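PDB 3EAA: EvpC from Edwardsiella tarda, which belongs to the Hcp family of type VI secretion proteins and probably assembles into six-membered rings that are themselves exported by the secretion machinery. Local coordinates for residues Val59-Trp62 with Met63-Ala66; Gly154-Leu157 with Ile158-Lys161. All coordinates share one frame; numbering follows the deposited sequence.

In the fold
Two local turns, each formed within a single run of eight residues, show how an Hcp chain leaves its strands. Contact 1 comes first along the chain, after strand 52-62 of the four-stranded antiparallel sheet, on the way to helix 67-76. Contact 2 comes near the C-terminus, linking strand 154-156 to strand 161-162, the outermost strand within this chain of the seven-stranded antiparallel sheet. The centres of contact 1 and contact 2 are about 29 Å apart. Their nearest atoms are about 16 Å apart. Strand 52-62 still relates them, since Trp155 and Leu157 touch Met54. The two turns lie on opposite sides of the subunit, yet both meet the same neighbouring subunit in the six-chain assembly.

Contact 1: residues Val59-Trp62 with Met63-Ala66; sequences VTKW and MDCA
Lys61 and Asp64 face each other across the point where the strand carrying Lys61 leads into the irregular segment 63-66, with the backbone running on from Trp62 to Met63 and bending toward helix 67-76. Between their side chains lies a salt bridge, Lys61 NZ to Asp64 OD1 at 2.8 Å. The lysine does not run straight to it. Its CG sits between the backbone N and the carbonyl carbon (chi1 40°), and further bends at chi2 and chi3 bring the ammonium group to the carboxylate of Asp64. The two side chains cross at about a right angle, and NZ meets OD1 from above the carboxylate plane. From the opposite face, on the anti side, Ala66 N donates to the same Asp64 OD1 at 3.0 Å. This oxygen is thus gripped by at least two donors, Lys61 NZ and Ala66 N, which should restrict the rotation of the group. The lysine is shared in turn: Lys61 NZ makes a weak bond to Trp62 O at 3.2 Å and a second salt bridge to Glu124 on the adjacent strand 123-129. Two carboxylates around this buried ammonium group would be expected to stabilise its positive charge. Met63, present as selenomethionine, packs its side chain against Tyr110 and Cys112, as well as Cys98 of a neighbouring subunit. Just beyond, Asp64 O is hydrogen-bonded to Ser67 OG, tying the bend to the first residue of the helix. The general principle is that an acidic side chain can join a strand to the helix that follows it, and here the bond from Ala66 N back to Asp64 OD1 closes an Asx turn, a capping motif found at helix N-termini.

Contact 2: residues Gly154-Leu157 with Ile158-Lys161; sequences GWSL and ITNK
Trp155 lies against Asn160 and Lys161 in a beta hairpin with a four-residue loop, Leu157 to Asn160, at what is an edge of the Hcp sheet within this chain. Its CG stands opposite the backbone N (chi1 -179°), which carries the indole over to the returning arm. CB is 4.0 Å from Lys161 O, and this oxygen sits over one ring face in van der Waals proximity, offset toward the rim, with CD2 its nearest ring atom at 3.1 Å. CG, CE3 and, more distantly, CD1 also approach it. NE1 and CE2 come near Asn160 CA, and CZ3 near Lys161 C. CZ2 reaches Asn160 C at 3.5 Å, and CH2, at the far end, comes to 3.7 Å from Asn160 O. Lys161 O also accepts from Ser156 N at 3.2 Å. Asn160, in a left-handed conformation (phi 57°), gives its N to Ser156 O at 2.8 Å, spanning the loop. Val75 of another neighbouring subunit, different from the one that both contacts meet, packs on Trp155. The loop opens with an ST turn: Ser156 OG, itself hydrogen-bonded to Glu132 OE2, accepts from Ile158 N at 3.0 Å and, weakly, from Thr159 N at 3.4 Å.

Contact 1: residues Val59-Trp62 with Met63-Ala66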
loop_
_atom_site.group_PDB
_atom_site.type_symbol
_atom_site.label_atom_id
_atom_site.label_comp_id
_atom_site.label_asym_id
_atom_site.label_seq_id
_atom_site.Cartn_x
_atom_site.Cartn_y
_atom_site.Cartn_z
ATOM N N VAL A 59 -20.859 4.802 -8.952
ATOM C CA VAL A 59 -21.357 3.675 -9.701
ATOM C C VAL A 59 -20.248 3.008 -10.495
ATOM O O VAL A 59 -19.346 3.666 -10.987
ATOM C CB VAL A 59 -22.536 4.091 -10.591
ATOM C CG1 VAL A 59 -22.637 3.194 -11.815
ATOM C CG2 VAL A 59 -23.806 4.050 -9.779
ATOM N N THR A 60 -20.313 1.688 -10.591
ATOM C CA THR A 60 -19.425 0.950 -11.473
ATOM C C THR A 60 -20.245 0.141 -12.473
ATOM O O THR A 60 -21.247 -0.467 -12.113
ATOM C CB THR A 60 -18.473 0.025 -10.693
ATOM O OG1 THR A 60 -17.743 0.797 -9.739
ATOM C CG2 THR A 60 -17.488 -0.639 -11.629
ATOM N N LYS A 61 -19.815 0.148 -13.731
ATOM C CA LYS A 61 -20.525 -0.567 -14.782
ATOM C C LYS A 61 -19.681 -0.669 -16.044
ATOM O O LYS A 61 -18.642 -0.019 -16.152
ATOM C CB LYS A 61 -21.872 0.107 -15.081
ATOM C CG LYS A 61 -21.826 1.623 -15.069
ATOM C CD LYS A 61 -21.433 2.192 -16.426
ATOM C CE LYS A 61 -22.649 2.517 -17.280
ATOM N NZ LYS A 61 -22.253 3.042 -18.620
ATOM N N TRP A 62 -20.123 -1.500 -16.987
ATOM C CA TRP A 62 -19.426 -1.657 -18.254
ATOM C C TRP A 62 -19.781 -0.494 -19.138
ATOM O O TRP A 62 -20.603 0.342 -18.779
ATOM C CB TRP A 62 -19.842 -2.943 -18.967
ATOM C CG TRP A 62 -19.570 -4.191 -18.186
ATOM C CD1 TRP A 62 -20.459 -5.190 -17.889
ATOM C CD2 TRP A 62 -18.327 -4.570 -17.589
ATOM N NE1 TRP A 62 -19.841 -6.167 -17.147
ATOM C CE2 TRP A 62 -18.530 -5.809 -16.944
ATOM C CE3 TRP A 62 -17.059 -3.982 -17.532
ATOM C CZ2 TRP A 62 -17.516 -6.470 -16.256
ATOM C CZ3 TRP A 62 -16.052 -4.640 -16.841
ATOM C CH2 TRP A 62 -16.287 -5.869 -16.215
HETATM N N MSE A 63 -19.149 -0.440 -20.300
HETATM C CA MSE A 63 -19.591 0.468 -21.337
HETATM C C MSE A 63 -20.900 -0.032 -21.886
HETATM O O MSE A 63 -21.081 -1.224 -22.136
HETATM C CB MSE A 63 -18.581 0.528 -22.476
HETATM C CG MSE A 63 -17.630 1.703 -22.395
HETATM SE SE MSE A 63 -16.890 2.164 -24.139
HETATM C CE MSE A 63 -16.195 3.936 -23.679
ATOM N N ASP A 64 -21.821 0.884 -22.090
ATOM C CA ASP A 64 -23.032 0.526 -22.785
ATOM C C ASP A 64 -23.467 1.687 -23.654
ATOM O O ASP A 64 -22.647 2.469 -24.130
ATOM C CB ASP A 64 -24.118 0.136 -21.789
ATOM C CG ASP A 64 -24.071 0.969 -20.550
ATOM O OD1 ASP A 64 -23.987 2.204 -20.691
ATOM O OD2 ASP A 64 -24.117 0.396 -19.443
ATOM N N CYS A 65 -24.768 1.782 -23.855
ATOM C CA CYS A 65 -25.346 2.794 -24.707
ATOM C C CYS A 65 -25.490 4.092 -23.937
ATOM O O CYS A 65 -25.831 5.125 -24.508
ATOM C CB CYS A 65 -26.724 2.327 -25.149
ATOM S SG CYS A 65 -27.696 1.726 -23.770
ATOM N N ALA A 66 -25.254 4.033 -22.633
ATOM C CA ALA A 66 -25.436 5.215 -21.809
ATOM C C ALA A 66 -24.131 5.971 -21.704
ATOM O O ALA A 66 -24.121 7.172 -21.441
ATOM C CB ALA A 66 -25.934 4.835 -20.444
#

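Contact 2: residues Gly154-Leu157 with Ile158-Lys161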
loop_
_atom_site.group_PDB
_atom_site.type_symbol
_atom_site.label_atom_id
_atom_site.label_comp_id
_atom_site.label_asym_id
_atom_site.label_seq_id
_atom_site.Cartn_x
_atom_site.Cartn_y
_atom_site.Cartn_z
ATOM N N GLY A 154 -35.274 9.613 4.269
ATOM C CA GLY A 154 -34.273 10.272 3.465
ATOM C C GLY A 154 -33.901 11.622 4.016
ATOM O O GLY A 154 -34.040 11.861 5.205
ATOM N N TRP A 155 -33.440 12.514 3.148
ATOM C CA TRP A 155 -32.892 13.777 3.610
ATOM C C TRP A 155 -32.616 14.722 2.449
ATOM O O TRP A 155 -32.468 14.288 1.308
ATOM C CB TRP A 155 -31.619 13.503 4.405
ATOM C CG TRP A 155 -30.955 14.699 4.972
ATOM C CD1 TRP A 155 -30.081 15.528 4.334
ATOM C CD2 TRP A 155 -31.068 15.194 6.312
ATOM N NE1 TRP A 155 -29.656 16.516 5.187
ATOM C CE2 TRP A 155 -30.249 16.335 6.407
ATOM C CE3 TRP A 155 -31.792 14.784 7.436
ATOM C CZ2 TRP A 155 -30.132 17.076 7.579
ATOM C CZ3 TRP A 155 -31.673 15.523 8.604
ATOM C CH2 TRP A 155 -30.852 16.655 8.665
ATOM N N SER A 156 -32.569 16.019 2.747
ATOM C CA SER A 156 -32.337 17.042 1.730
ATOM C C SER A 156 -31.260 18.026 2.127
ATOM O O SER A 156 -31.301 18.589 3.214
ATOM C CB SER A 156 -33.609 17.836 1.462
ATOM O OG SER A 156 -33.320 19.018 0.728
ATOM N N LEU A 157 -30.324 18.262 1.214
ATOM C CA LEU A 157 -29.245 19.214 1.428
ATOM C C LEU A 157 -29.659 20.638 1.093
ATOM O O LEU A 157 -28.871 21.569 1.259
ATOM C CB LEU A 157 -28.027 18.818 0.597
ATOM C CG LEU A 157 -27.400 17.479 0.988
ATOM C CD1 LEU A 157 -26.373 17.034 -0.042
ATOM C CD2 LEU A 157 -26.789 17.560 2.386
ATOM N N ILE A 158 -30.890 20.815 0.620
ATOM C CA ILE A 158 -31.386 22.160 0.376
ATOM C C ILE A 158 -32.062 22.713 1.634
ATOM O O ILE A 158 -32.091 23.922 1.856
ATOM C CB ILE A 158 -32.378 22.220 -0.806
ATOM C CG1 ILE A 158 -32.142 21.079 -1.792
ATOM C CG2 ILE A 158 -32.265 23.553 -1.523
ATOM C CD1 ILE A 158 -32.980 21.199 -3.054
ATOM N N THR A 159 -32.594 21.817 2.458
ATOM C CA THR A 159 -33.321 22.217 3.652
ATOM C C THR A 159 -32.559 21.851 4.928
ATOM O O THR A 159 -32.706 22.492 5.975
ATOM C CB THR A 159 -34.703 21.546 3.692
ATOM O OG1 THR A 159 -35.335 21.681 2.413
ATOM C CG2 THR A 159 -35.580 22.193 4.737
ATOM N N ASN A 160 -31.730 20.817 4.827
ATOM C CA ASN A 160 -31.118 20.217 6.001
ATOM C C ASN A 160 -32.226 19.777 6.934
ATOM O O ASN A 160 -32.198 20.052 8.126
ATOM C CB ASN A 160 -30.192 21.200 6.703
ATOM C CG ASN A 160 -29.232 21.879 5.747
ATOM O OD1 ASN A 160 -28.557 21.223 4.951
ATOM N ND2 ASN A 160 -29.165 23.205 5.820
ATOM N N LYS A 161 -33.229 19.122 6.360
ATOM C CA LYS A 161 -34.283 18.477 7.129
ATOM C C LYS A 161 -34.402 17.034 6.640
ATOM O O LYS A 161 -33.746 16.644 5.666
ATOM C CB LYS A 161 -35.631 19.206 6.961
ATOM C CG LYS A 161 -35.659 20.668 7.429
ATOM C CD LYS A 161 -35.732 20.817 8.946
ATOM C CE LYS A 161 -35.299 22.222 9.407
ATOM N NZ LYS A 161 -36.324 23.298 9.225
#